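Local structure of processed glycerol phosphate lipoteichoic acid synthase 2 (Bacillus subtilis, 2W8D) at residues Leu119-Asn132 with Leu182-Leu196. The protein belongs to the lipoteichoic acid synthase family; the C-terminal domain modelled has a sulfatase-like alpha/beta fold of the alkaline phosphatase clan and carries a magnesium ion. Residues are numbered along the deposited sequence; the frame is centred on the assembly and turned at random.
Sequences LKSKNYTSATFHGN and LESLPQPFYTKFITL
Phe-129 and Phe-193, neighbours on parallel strands 125-130 and 189-194, lie side by side in an offset stack, planes 4° apart and centroids 4.4 Å apart. Paired in register on one face of the sheet, each with CG beside its own backbone N, the rings overlap. Thr-191 CG2 meets the Phe-129 edge and Leu-182 CD1 of helix 171-183 reaches Phe-129 CZ (4.1 Å); flat, apolar phenylalanine suits this layer between sheet and helix. Six backbone bonds, from Thr-125 N to Pro-188 O through Ile-194 N to Phe-129 O, join the strands within the mixed central sheet. At their start, Pro-188, rigid and preceded by a cis peptide bond, lays CB over the Tyr-124 ring, 3.7 Å from its centroid (CH-pi); Leu-119 CD1 approaches the opposite face, and the tyrosine hydroxyl bonds to Lys-32 O. On the face opposite the phenylalanines, buried Thr-128 OG1 packs against Lys-192 CE without a polar partner in the model; the bent lysine carries NZ to Glu-88 and Glu-92. His-130 swings its ring anti to the backbone N (chi1 -175°), and ND1 donates to Ile-194 O (2.9 Å), near the ring plane. ND1 must therefore carry a proton; with a water bridging from Gly-131 N, two donors satisfy this carbonyl where the strands part.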
loop_
_atom_site.group_PDB
_atom_site.type_symbol
_atom_site.label_atom_id
_atom_site.label_comp_id
_atom_site.label_asym_id
_atom_site.label_seq_id
_atom_site.Cartn_x
_atom_site.Cartn_y
_atom_site.Cartn_z
ATOM N N LEU A 119 -9.021 -4.433 -15.160
ATOM C CA LEU A 119 -10.402 -4.519 -14.762
ATOM C C LEU A 119 -11.433 -3.878 -15.712
ATOM O O LEU A 119 -12.625 -4.096 -15.531
ATOM C CB LEU A 119 -10.539 -4.002 -13.332
ATOM C CG LEU A 119 -9.893 -4.983 -12.350
ATOM C CD1 LEU A 119 -9.987 -4.531 -10.901
ATOM C CD2 LEU A 119 -10.546 -6.372 -12.550
ATOM N N LYS A 120 -10.992 -3.119 -16.724
ATOM C CA LYS A 120 -11.924 -2.490 -17.671
ATOM C C LYS A 120 -12.709 -3.522 -18.448
ATOM O O LYS A 120 -13.869 -3.308 -18.759
ATOM C CB LYS A 120 -11.205 -1.574 -18.680
ATOM C CG LYS A 120 -11.213 -0.100 -18.314
ATOM C CD LYS A 120 -9.847 0.500 -18.580
ATOM C CE LYS A 120 -9.495 1.599 -17.560
ATOM N NZ LYS A 120 -10.374 2.816 -17.617
ATOM N N SER A 121 -12.052 -4.626 -18.782
ATOM C CA SER A 121 -12.659 -5.706 -19.555
ATOM C C SER A 121 -13.711 -6.455 -18.725
ATOM O O SER A 121 -14.531 -7.209 -19.277
ATOM C CB SER A 121 -11.578 -6.678 -20.016
ATOM O OG SER A 121 -10.856 -7.163 -18.894
ATOM N N LYS A 122 -13.672 -6.243 -17.412
ATOM C CA LYS A 122 -14.738 -6.642 -16.503
ATOM C C LYS A 122 -15.699 -5.476 -16.151
ATOM O O LYS A 122 -16.516 -5.611 -15.247
ATOM C CB LYS A 122 -14.161 -7.302 -15.224
ATOM C CG LYS A 122 -13.810 -8.815 -15.359
ATOM C CD LYS A 122 -14.332 -9.680 -14.155
ATOM C CE LYS A 122 -13.519 -9.464 -12.839
ATOM N NZ LYS A 122 -14.041 -10.121 -11.550
ATOM N N ASN A 123 -15.606 -4.346 -16.867
ATOM C CA ASN A 123 -16.525 -3.180 -16.704
ATOM C C ASN A 123 -16.373 -2.335 -15.426
ATOM O O ASN A 123 -17.340 -1.699 -14.974
ATOM C CB ASN A 123 -17.993 -3.605 -16.865
ATOM C CG ASN A 123 -18.239 -4.287 -18.172
ATOM O OD1 ASN A 123 -17.915 -3.747 -19.235
ATOM N ND2 ASN A 123 -18.783 -5.495 -18.114
ATOM N N TYR A 124 -15.170 -2.312 -14.855
ATOM C CA TYR A 124 -14.918 -1.490 -13.663
ATOM C C TYR A 124 -14.706 -0.027 -14.036
ATOM O O TYR A 124 -13.921 0.302 -14.932
ATOM C CB TYR A 124 -13.724 -2.022 -12.821
ATOM C CG TYR A 124 -14.056 -3.259 -11.959
ATOM C CD1 TYR A 124 -14.076 -3.190 -10.562
ATOM C CD2 TYR A 124 -14.329 -4.495 -12.550
ATOM C CE1 TYR A 124 -14.374 -4.326 -9.803
ATOM C CE2 TYR A 124 -14.632 -5.622 -11.797
ATOM C CZ TYR A 124 -14.670 -5.535 -10.433
ATOM O OH TYR A 124 -14.949 -6.674 -9.705
ATOM N N THR A 125 -15.406 0.859 -13.349
ATOM C CA THR A 125 -15.071 2.257 -13.436
ATOM C C THR A 125 -14.036 2.513 -12.332
ATOM O O THR A 125 -14.169 1.994 -11.237
ATOM C CB THR A 125 -16.324 3.132 -13.286
ATOM O OG1 THR A 125 -17.262 2.837 -14.350
ATOM C CG2 THR A 125 -15.941 4.589 -13.378
ATOM N N SER A 126 -12.980 3.256 -12.619
ATOM C CA SER A 126 -11.970 3.540 -11.608
ATOM C C SER A 126 -11.906 5.033 -11.282
ATOM O O SER A 126 -12.062 5.880 -12.182
ATOM C CB SER A 126 -10.585 2.966 -11.993
ATOM O OG SER A 126 -10.188 3.309 -13.323
ATOM N N ALA A 127 -11.711 5.342 -9.996
ATOM C CA ALA A 127 -11.578 6.731 -9.519
ATOM C C ALA A 127 -10.634 6.843 -8.313
ATOM O O ALA A 127 -10.635 5.972 -7.448
ATOM C CB ALA A 127 -12.956 7.305 -9.151
ATOM N N THR A 128 -9.849 7.926 -8.243
ATOM C CA THR A 128 -9.092 8.233 -7.036
ATOM C C THR A 128 -9.759 9.375 -6.295
ATOM O O THR A 128 -10.281 10.285 -6.938
ATOM C CB THR A 128 -7.667 8.650 -7.389
ATOM O OG1 THR A 128 -7.016 7.557 -8.050
ATOM C CG2 THR A 128 -6.893 9.066 -6.136
ATOM N N PHE A 129 -9.738 9.326 -4.953
ATOM C CA PHE A 129 -10.197 10.429 -4.114
ATOM C C PHE A 129 -9.029 10.962 -3.325
ATOM O O PHE A 129 -8.252 10.197 -2.769
ATOM C CB PHE A 129 -11.285 9.952 -3.156
ATOM C CG PHE A 129 -12.505 9.437 -3.851
ATOM C CD1 PHE A 129 -13.632 10.246 -4.000
ATOM C CD2 PHE A 129 -12.514 8.160 -4.411
ATOM C CE1 PHE A 129 -14.743 9.779 -4.667
ATOM C CE2 PHE A 129 -13.641 7.684 -5.087
ATOM C CZ PHE A 129 -14.750 8.495 -5.215
ATOM N N HIS A 130 -8.891 12.268 -3.242
ATOM C CA HIS A 130 -7.781 12.842 -2.507
ATOM C C HIS A 130 -8.039 14.318 -2.297
ATOM O O HIS A 130 -8.470 15.018 -3.212
ATOM C CB HIS A 130 -6.513 12.641 -3.306
ATOM C CG HIS A 130 -5.278 13.092 -2.609
ATOM N ND1 HIS A 130 -4.887 12.588 -1.385
ATOM C CD2 HIS A 130 -4.339 13.991 -2.967
ATOM C CE1 HIS A 130 -3.760 13.168 -1.018
ATOM N NE2 HIS A 130 -3.404 14.017 -1.964
ATOM N N GLY A 131 -7.798 14.787 -1.077
ATOM C CA GLY A 131 -8.147 16.156 -0.704
ATOM C C GLY A 131 -7.046 17.160 -0.962
ATOM O O GLY A 131 -6.799 18.006 -0.123
ATOM N N ASN A 132 -6.381 17.067 -2.110
ATOM C CA ASN A 132 -5.282 17.968 -2.457
ATOM C C ASN A 132 -5.262 18.108 -3.974
ATOM O O ASN A 132 -5.909 17.326 -4.656
ATOM C CB ASN A 132 -3.936 17.432 -1.931
ATOM C CG ASN A 132 -2.776 18.466 -2.048
ATOM O OD1 ASN A 132 -2.990 19.632 -2.354
ATOM N ND2 ASN A 132 -1.557 18.020 -1.797
ATOM N N LEU A 182 -18.789 8.850 -4.293
ATOM C CA LEU A 182 -18.585 7.417 -4.446
ATOM C C LEU A 182 -19.852 6.672 -4.852
ATOM O O LEU A 182 -19.784 5.723 -5.632
ATOM C CB LEU A 182 -18.052 6.817 -3.156
ATOM C CG LEU A 182 -17.835 5.316 -3.216
ATOM C CD1 LEU A 182 -16.607 4.998 -4.084
ATOM C CD2 LEU A 182 -17.685 4.792 -1.803
ATOM N N GLU A 183 -20.987 7.104 -4.311
ATOM C CA GLU A 183 -22.276 6.497 -4.570
ATOM C C GLU A 183 -22.819 6.852 -5.968
ATOM O O GLU A 183 -23.784 6.252 -6.433
ATOM C CB GLU A 183 -23.271 6.908 -3.464
ATOM C CG GLU A 183 -22.869 6.383 -2.062
ATOM C CD GLU A 183 -23.410 7.202 -0.858
ATOM O OE1 GLU A 183 -24.224 8.134 -1.022
ATOM O OE2 GLU A 183 -23.001 6.900 0.289
ATOM N N SER A 184 -22.185 7.810 -6.646
ATOM C CA SER A 184 -22.579 8.161 -8.009
ATOM C C SER A 184 -21.837 7.283 -9.049
ATOM O O SER A 184 -22.119 7.339 -10.239
ATOM C CB SER A 184 -22.387 9.668 -8.270
ATOM O OG SER A 184 -21.074 9.950 -8.756
ATOM N N LEU A 185 -20.916 6.450 -8.589
ATOM C CA LEU A 185 -20.088 5.671 -9.510
ATOM C C LEU A 185 -20.835 4.462 -10.064
ATOM O O LEU A 185 -21.371 3.651 -9.307
ATOM C CB LEU A 185 -18.790 5.222 -8.833
ATOM C CG LEU A 185 -17.496 6.025 -9.015
ATOM C CD1 LEU A 185 -17.692 7.530 -8.953
ATOM C CD2 LEU A 185 -16.422 5.580 -7.999
ATOM N N PRO A 186 -20.849 4.313 -11.399
ATOM C CA PRO A 186 -21.486 3.104 -11.934
ATOM C C PRO A 186 -20.698 1.877 -11.434
ATOM O O PRO A 186 -19.473 1.915 -11.344
ATOM C CB PRO A 186 -21.384 3.289 -13.445
ATOM C CG PRO A 186 -20.241 4.207 -13.629
ATOM C CD PRO A 186 -20.114 5.069 -12.424
ATOM N N GLN A 187 -21.419 0.829 -11.070
ATOM C CA GLN A 187 -20.853 -0.357 -10.443
ATOM C C GLN A 187 -20.649 -1.462 -11.479
ATOM O O GLN A 187 -21.451 -1.584 -12.396
ATOM C CB GLN A 187 -21.793 -0.818 -9.319
ATOM C CG GLN A 187 -21.558 -0.048 -8.007
ATOM C CD GLN A 187 -22.348 -0.590 -6.850
ATOM O OE1 GLN A 187 -22.284 -1.782 -6.534
ATOM N NE2 GLN A 187 -23.095 0.286 -6.193
ATOM N N PRO A 188 -19.574 -2.264 -11.354
ATOM C CA PRO A 188 -18.568 -2.295 -10.286
ATOM C C PRO A 188 -17.550 -1.183 -10.407
ATOM O O PRO A 188 -17.254 -0.731 -11.505
ATOM C CB PRO A 188 -17.881 -3.637 -10.495
ATOM C CG PRO A 188 -18.035 -3.931 -11.954
ATOM C CD PRO A 188 -19.218 -3.158 -12.475
ATOM N N PHE A 189 -17.000 -0.746 -9.276
ATOM C CA PHE A 189 -15.992 0.305 -9.301
ATOM C C PHE A 189 -14.739 -0.076 -8.550
ATOM O O PHE A 189 -14.786 -0.853 -7.597
ATOM C CB PHE A 189 -16.556 1.631 -8.786
ATOM C CG PHE A 189 -17.043 1.577 -7.365
ATOM C CD1 PHE A 189 -16.154 1.414 -6.310
ATOM C CD2 PHE A 189 -18.382 1.697 -7.077
ATOM C CE1 PHE A 189 -16.628 1.350 -4.979
ATOM C CE2 PHE A 189 -18.847 1.650 -5.772
ATOM C CZ PHE A 189 -17.980 1.477 -4.733
ATOM N N TYR A 190 -13.611 0.499 -8.972
ATOM C CA TYR A 190 -12.323 0.306 -8.331
ATOM C C TYR A 190 -11.803 1.692 -7.936
ATOM O O TYR A 190 -11.602 2.539 -8.809
ATOM C CB TYR A 190 -11.385 -0.345 -9.345
ATOM C CG TYR A 190 -9.912 -0.447 -8.944
ATOM C CD1 TYR A 190 -9.055 0.664 -8.994
ATOM C CD2 TYR A 190 -9.382 -1.683 -8.597
ATOM C CE1 TYR A 190 -7.707 0.523 -8.658
ATOM C CE2 TYR A 190 -8.077 -1.838 -8.284
ATOM C CZ TYR A 190 -7.247 -0.751 -8.290
ATOM O OH TYR A 190 -5.961 -1.008 -7.964
ATOM N N THR A 191 -11.585 1.917 -6.645
ATOM C CA THR A 191 -11.389 3.266 -6.104
ATOM C C THR A 191 -10.262 3.338 -5.100
ATOM O O THR A 191 -9.983 2.346 -4.414
ATOM C CB THR A 191 -12.648 3.801 -5.393
ATOM O OG1 THR A 191 -13.113 2.835 -4.444
ATOM C CG2 THR A 191 -13.722 4.055 -6.389
ATOM N N LYS A 192 -9.618 4.509 -5.035
ATOM C CA LYS A 192 -8.493 4.749 -4.145
ATOM C C LYS A 192 -8.758 5.973 -3.301
ATOM O O LYS A 192 -9.017 7.053 -3.851
ATOM C CB LYS A 192 -7.191 4.985 -4.931
ATOM C CG LYS A 192 -6.626 3.768 -5.685
ATOM C CD LYS A 192 -6.027 4.190 -7.070
ATOM C CE LYS A 192 -5.010 5.296 -6.928
ATOM N NZ LYS A 192 -3.945 4.891 -5.938
ATOM N N PHE A 193 -8.671 5.806 -1.977
ATOM C CA PHE A 193 -8.755 6.926 -1.054
ATOM C C PHE A 193 -7.396 7.234 -0.420
ATOM O O PHE A 193 -6.839 6.417 0.335
ATOM C CB PHE A 193 -9.793 6.621 0.026
ATOM C CG PHE A 193 -11.215 6.656 -0.474
ATOM C CD1 PHE A 193 -12.013 7.752 -0.230
ATOM C CD2 PHE A 193 -11.746 5.589 -1.192
ATOM C CE1 PHE A 193 -13.332 7.787 -0.702
ATOM C CE2 PHE A 193 -13.030 5.605 -1.639
ATOM C CZ PHE A 193 -13.849 6.706 -1.399
ATOM N N ILE A 194 -6.835 8.394 -0.750
ATOM C CA ILE A 194 -5.511 8.749 -0.231
ATOM C C ILE A 194 -5.660 9.743 0.919
ATOM O O ILE A 194 -5.978 10.918 0.694
ATOM C CB ILE A 194 -4.569 9.332 -1.327
ATOM C CG1 ILE A 194 -4.691 8.564 -2.663
ATOM C CG2 ILE A 194 -3.075 9.447 -0.774
ATOM C CD1 ILE A 194 -4.244 7.099 -2.636
ATOM N N THR A 195 -5.459 9.260 2.146
ATOM C CA THR A 195 -5.606 10.089 3.342
ATOM C C THR A 195 -4.426 11.043 3.417
ATOM O O THR A 195 -3.419 10.795 2.789
ATOM C CB THR A 195 -5.729 9.243 4.653
ATOM O OG1 THR A 195 -4.507 8.503 4.927
ATOM C CG2 THR A 195 -6.906 8.292 4.537
ATOM N N LEU A 196 -4.555 12.091 4.228
ATOM C CA LEU A 196 -3.604 13.202 4.353
ATOM C C LEU A 196 -3.178 13.572 5.771
ATOM O O LEU A 196 -2.081 14.133 5.952
ATOM C CB LEU A 196 -4.251 14.473 3.796
ATOM C CG LEU A 196 -4.015 14.668 2.307
ATOM C CD1 LEU A 196 -4.735 15.891 1.789
ATOM C CD2 LEU A 196 -2.494 14.687 1.996
HETATM O O HOH W 1 -7.342 13.132 1.267
#